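Local coordinates for argininosuccinate lyase (Chelativorans sp., PDB 6RXA), which is an EDDS lyase of the aspartase/fumarase superfamily, a C-N lyase that probably also splits argininosuccinate into fumarate and arginine, at residues 124-135 with 183-194. The protein carries 2 engineered substitutions. Numbering follows the deposited sequence.
Sequences LRDQLLRTIEAV and LDRYRELYARIN. With NA (sodium ion), chain F.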
loop_
_atom_site.group_PDB
_atom_site.type_symbol
_atom_site.label_atom_id
_atom_site.label_comp_id
_atom_site.label_asym_id
_atom_site.label_seq_id
_atom_site.Cartn_x
_atom_site.Cartn_y
_atom_site.Cartn_z
ATOM N N LEU A 124 4.662 9.063 20.869
ATOM C CA LEU A 124 5.567 8.578 19.829
ATOM C C LEU A 124 7.023 8.804 20.215
ATOM O O LEU A 124 7.891 7.975 19.910
ATOM C CB LEU A 124 5.268 9.218 18.476
ATOM C CG LEU A 124 3.914 8.860 17.873
ATOM C CD1 LEU A 124 3.693 9.588 16.549
ATOM C CD2 LEU A 124 3.756 7.348 17.696
ATOM N N ARG A 125 7.307 9.931 20.887
ATOM C CA ARG A 125 8.667 10.240 21.326
ATOM C C ARG A 125 9.185 9.163 22.273
ATOM O O ARG A 125 10.293 8.645 22.092
ATOM C CB ARG A 125 8.660 11.618 21.996
ATOM C CG ARG A 125 9.977 12.085 22.556
ATOM C CD ARG A 125 9.847 13.490 23.153
ATOM N NE ARG A 125 9.050 13.484 24.376
ATOM C CZ ARG A 125 8.701 14.576 25.050
ATOM N NH1 ARG A 125 9.047 15.781 24.608
ATOM N NH2 ARG A 125 8.011 14.457 26.168
ATOM N N ASP A 126 8.390 8.798 23.283
ATOM C CA ASP A 126 8.809 7.728 24.185
ATOM C C ASP A 126 8.953 6.412 23.428
ATOM O O ASP A 126 9.902 5.652 23.667
ATOM C CB ASP A 126 7.820 7.579 25.339
ATOM C CG ASP A 126 8.182 8.448 26.559
ATOM O OD1 ASP A 126 9.258 9.079 26.601
ATOM O OD2 ASP A 126 7.365 8.503 27.496
ATOM N N GLN A 127 8.037 6.132 22.494
ATOM C CA GLN A 127 8.116 4.882 21.743
ATOM C C GLN A 127 9.303 4.876 20.789
ATOM O O GLN A 127 9.861 3.813 20.497
ATOM C CB GLN A 127 6.815 4.640 20.990
ATOM C CG GLN A 127 5.641 4.343 21.917
ATOM C CD GLN A 127 5.851 3.115 22.774
ATOM O OE1 GLN A 127 6.027 2.011 22.268
ATOM N NE2 GLN A 127 5.831 3.300 24.089
ATOM N N LEU A 128 9.700 6.050 20.302
ATOM C CA LEU A 128 10.891 6.147 19.467
ATOM C C LEU A 128 12.153 5.872 20.275
ATOM O O LEU A 128 13.050 5.162 19.801
ATOM C CB LEU A 128 10.918 7.507 18.775
ATOM C CG LEU A 128 11.936 7.767 17.677
ATOM C CD1 LEU A 128 11.849 6.667 16.648
ATOM C CD2 LEU A 128 11.621 9.119 17.060
ATOM N N LEU A 129 12.249 6.385 21.507
ATOM C CA LEU A 129 13.388 6.028 22.348
ATOM C C LEU A 129 13.384 4.534 22.683
ATOM O O LEU A 129 14.433 3.882 22.674
ATOM C CB LEU A 129 13.414 6.871 23.620
ATOM C CG LEU A 129 13.617 8.363 23.369
ATOM C CD1 LEU A 129 13.668 9.128 24.679
ATOM C CD2 LEU A 129 14.875 8.637 22.563
ATOM N N ARG A 130 12.209 3.974 22.978
ATOM C CA ARG A 130 12.083 2.530 23.174
ATOM C C ARG A 130 12.583 1.763 21.953
ATOM O O ARG A 130 13.306 0.760 22.082
ATOM C CB ARG A 130 10.610 2.222 23.443
ATOM C CG ARG A 130 10.292 0.769 23.696
ATOM C CD ARG A 130 8.784 0.552 23.702
ATOM N NE ARG A 130 8.431 -0.832 24.016
ATOM C CZ ARG A 130 7.312 -1.427 23.610
ATOM N NH1 ARG A 130 6.427 -0.760 22.861
ATOM N NH2 ARG A 130 7.090 -2.696 23.936
ATOM N N THR A 131 12.217 2.229 20.759
ATOM C CA THR A 131 12.616 1.564 19.525
ATOM C C THR A 131 14.113 1.690 19.289
ATOM O O THR A 131 14.772 0.702 18.937
ATOM C CB THR A 131 11.827 2.176 18.360
ATOM O OG1 THR A 131 10.429 1.902 18.516
ATOM C CG2 THR A 131 12.279 1.615 17.029
ATOM N N ILE A 132 14.674 2.891 19.480
ATOM C CA ILE A 132 16.115 3.079 19.338
ATOM C C ILE A 132 16.872 2.172 20.297
ATOM O O ILE A 132 17.877 1.564 19.926
ATOM C CB ILE A 132 16.476 4.569 19.501
ATOM C CG1 ILE A 132 15.955 5.331 18.276
ATOM C CG2 ILE A 132 17.975 4.763 19.659
ATOM C CD1 ILE A 132 15.970 6.846 18.411
ATOM N N GLU A 133 16.401 2.056 21.537
ATOM C CA GLU A 133 17.048 1.149 22.483
ATOM C C GLU A 133 17.020 -0.289 21.972
ATOM O O GLU A 133 18.028 -1.001 22.052
ATOM C CB GLU A 133 16.367 1.270 23.841
ATOM C CG GLU A 133 16.980 0.409 24.917
ATOM C CD GLU A 133 16.285 0.585 26.254
ATOM O OE1 GLU A 133 15.040 0.569 26.285
ATOM O OE2 GLU A 133 16.981 0.749 27.267
ATOM N N ALA A 134 15.874 -0.737 21.442
ATOM C CA ALA A 134 15.771 -2.106 20.937
ATOM C C ALA A 134 16.659 -2.314 19.713
ATOM O O ALA A 134 17.316 -3.359 19.589
ATOM C CB ALA A 134 14.312 -2.438 20.617
ATOM N N VAL A 135 16.716 -1.324 18.814
ATOM C CA VAL A 135 17.564 -1.440 17.623
ATOM C C VAL A 135 19.040 -1.451 18.005
ATOM O O VAL A 135 19.829 -2.185 17.408
ATOM C CB VAL A 135 17.228 -0.341 16.600
ATOM C CG1 VAL A 135 18.185 -0.380 15.409
ATOM C CG2 VAL A 135 15.796 -0.510 16.119
ATOM N N LEU A 183 19.366 3.575 12.403
ATOM C CA LEU A 183 19.472 4.404 13.604
ATOM C C LEU A 183 19.556 5.883 13.233
ATOM O O LEU A 183 18.943 6.725 13.893
ATOM C CB LEU A 183 20.662 3.956 14.450
ATOM C CG LEU A 183 20.400 2.666 15.238
ATOM C CD1 LEU A 183 21.693 2.058 15.717
ATOM C CD2 LEU A 183 19.454 2.895 16.428
ATOM N N ASP A 184 20.293 6.219 12.173
ATOM C CA ASP A 184 20.274 7.590 11.679
ATOM C C ASP A 184 18.855 8.009 11.288
ATOM O O ASP A 184 18.409 9.112 11.629
ATOM C CB ASP A 184 21.212 7.755 10.487
ATOM C CG ASP A 184 22.678 7.831 10.877
ATOM O OD1 ASP A 184 23.011 8.257 12.008
ATOM O OD2 ASP A 184 23.515 7.485 10.008
ATOM N N ARG A 185 18.124 7.151 10.560
ATOM C CA ARG A 185 16.766 7.524 10.162
ATOM C C ARG A 185 15.908 7.836 11.384
ATOM O O ARG A 185 15.136 8.805 11.395
ATOM C CB ARG A 185 16.090 6.403 9.368
ATOM C CG ARG A 185 16.586 6.186 7.958
ATOM C CD ARG A 185 15.754 5.068 7.213
ATOM N NE ARG A 185 16.327 5.013 5.890
ATOM C CZ ARG A 185 17.283 4.181 5.509
ATOM N NH1 ARG A 185 17.690 3.178 6.288
ATOM N NH2 ARG A 185 17.802 4.334 4.310
ATOM N N TYR A 186 16.014 7.005 12.424
ATOM C CA TYR A 186 15.209 7.205 13.620
ATOM C C TYR A 186 15.627 8.453 14.400
ATOM O O TYR A 186 14.766 9.172 14.907
ATOM C CB TYR A 186 15.303 5.977 14.518
ATOM C CG TYR A 186 14.377 4.832 14.193
ATOM C CD1 TYR A 186 12.993 5.009 14.152
ATOM C CD2 TYR A 186 14.878 3.555 13.976
ATOM C CE1 TYR A 186 12.145 3.949 13.890
ATOM C CE2 TYR A 186 14.030 2.488 13.717
ATOM C CZ TYR A 186 12.675 2.692 13.670
ATOM O OH TYR A 186 11.850 1.619 13.414
ATOM N N ARG A 187 16.930 8.726 14.531
ATOM C CA ARG A 187 17.352 9.943 15.229
ATOM C C ARG A 187 16.959 11.201 14.455
ATOM O O ARG A 187 16.592 12.224 15.052
ATOM C CB ARG A 187 18.856 9.924 15.468
ATOM C CG ARG A 187 19.317 8.908 16.509
ATOM C CD ARG A 187 20.823 9.001 16.782
ATOM N NE ARG A 187 21.622 8.549 15.648
ATOM C CZ ARG A 187 22.293 7.399 15.601
ATOM N NH1 ARG A 187 22.302 6.554 16.633
ATOM N NH2 ARG A 187 22.978 7.101 14.513
ATOM N N GLU A 188 17.049 11.148 13.125
ATOM C CA GLU A 188 16.577 12.260 12.303
ATOM C C GLU A 188 15.096 12.506 12.524
ATOM O O GLU A 188 14.658 13.660 12.652
ATOM C CB GLU A 188 16.852 11.947 10.831
ATOM C CG GLU A 188 18.336 11.936 10.471
ATOM C CD GLU A 188 18.638 11.189 9.184
ATOM O OE1 GLU A 188 17.692 10.825 8.464
ATOM O OE2 GLU A 188 19.836 10.956 8.914
ATOM N N LEU A 189 14.307 11.430 12.562
ATOM C CA LEU A 189 12.884 11.537 12.847
ATOM C C LEU A 189 12.645 12.115 14.239
ATOM O O LEU A 189 11.749 12.945 14.432
ATOM C CB LEU A 189 12.265 10.149 12.728
ATOM C CG LEU A 189 10.857 10.003 13.294
ATOM C CD1 LEU A 189 9.839 10.821 12.520
ATOM C CD2 LEU A 189 10.448 8.538 13.292
ATOM N N TYR A 190 13.438 11.688 15.223
ATOM C CA TYR A 190 13.240 12.160 16.588
ATOM C C TYR A 190 13.256 13.679 16.641
ATOM O O TYR A 190 12.468 14.295 17.372
ATOM C CB TYR A 190 14.310 11.569 17.505
ATOM C CG TYR A 190 14.062 11.855 18.978
ATOM C CD1 TYR A 190 13.228 11.041 19.722
ATOM C CD2 TYR A 190 14.667 12.940 19.615
ATOM C CE1 TYR A 190 13.008 11.290 21.069
ATOM C CE2 TYR A 190 14.451 13.199 20.960
ATOM C CZ TYR A 190 13.622 12.362 21.681
ATOM O OH TYR A 190 13.399 12.603 23.023
ATOM N N ALA A 191 14.132 14.309 15.859
ATOM C CA ALA A 191 14.230 15.763 15.916
ATOM C C ALA A 191 12.952 16.443 15.439
ATOM O O ALA A 191 12.663 17.577 15.861
ATOM C CB ALA A 191 15.424 16.242 15.083
ATOM N N ARG A 192 12.211 15.789 14.536
ATOM C CA ARG A 192 10.936 16.322 14.067
ATOM C C ARG A 192 9.782 15.960 15.002
ATOM O O ARG A 192 8.835 16.744 15.127
ATOM C CB ARG A 192 10.648 15.875 12.633
ATOM C CG ARG A 192 11.403 16.697 11.585
ATOM C CD ARG A 192 11.124 16.228 10.142
ATOM N NE ARG A 192 11.758 14.958 9.807
ATOM C CZ ARG A 192 13.028 14.836 9.429
ATOM N NH1 ARG A 192 13.808 15.909 9.346
ATOM N NH2 ARG A 192 13.522 13.648 9.138
ATOM N N ILE A 193 9.827 14.787 15.648
ATOM C CA ILE A 193 8.786 14.421 16.610
ATOM C C ILE A 193 8.865 15.314 17.838
ATOM O O ILE A 193 7.839 15.721 18.392
ATOM C CB ILE A 193 8.903 12.933 16.993
ATOM C CG1 ILE A 193 8.418 12.049 15.848
ATOM C CG2 ILE A 193 8.092 12.627 18.253
ATOM C CD1 ILE A 193 8.480 10.582 16.106
ATOM N N ASN A 194 10.078 15.635 18.276
ATOM C CA ASN A 194 10.281 16.312 19.555
ATOM C C ASN A 194 10.199 17.832 19.427
ATOM O O ASN A 194 11.071 18.575 19.886
ATOM C CB ASN A 194 11.598 15.886 20.181
ATOM C CG ASN A 194 11.646 16.215 21.654
ATOM O OD1 ASN A 194 10.600 16.341 22.289
ATOM N ND2 ASN A 194 12.841 16.353 22.203
HETATM NA NA NA F . 15.664 11.312 7.571
HETATM O O HOH W 1 14.279 9.902 8.902
HETATM O O HOH W 2 15.042 11.276 5.272
#
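L128 and Y186 interlock as knobs into holes between antiparallel helices; the axes of 124-135 and 183-193 pass 10.1 Å apart at 164°. L128 sits among Y186, L189, Y190 and I193. Its CD1 meets Y186 CD1 at 3.2 Å, a tight fit, and its CD2 lies 3.6 Å from I193 CD1. Y186 in turn fits among L128, T131, I132 and V135. With OG1 turned back to Q127 O (chi1 -65°), T131 CG2 makes a CH-pi contact over one ring face, 4.0 Å from the Y186 centroid. The Y186 hydroxyl hydrogen-bonds to N245 OD1. Toward the C-terminal end of 124-135, V135 CG1 packs 3.7 Å from L183 CD2. Toward its N-terminal end, R125 CG and L129 CD2 lean on Y190 CE1.

One hydrogen bond crosses the contact. R125 NH1 reaches N194 OD1 at 2.8 Å, nearly straight at 170°. The acceptor lies in the guanidinium plane. R125 NH2 hydrogen-bonds to L219 O, and R125 makes a cation-pi contact with F221. With an alanine in its place, N194 OD1 would probably lose this donor and a gap would open beside Y190 CE1.

On the far side of 183-194, E188 OE1 binds a sodium ion at 2.3 Å; E188 of the second subunit binds the same ion. Helices 112-147 and 168-193 thus pack antiparallel in the long helical bundle characteristic of the aspartase/fumarase superfamily.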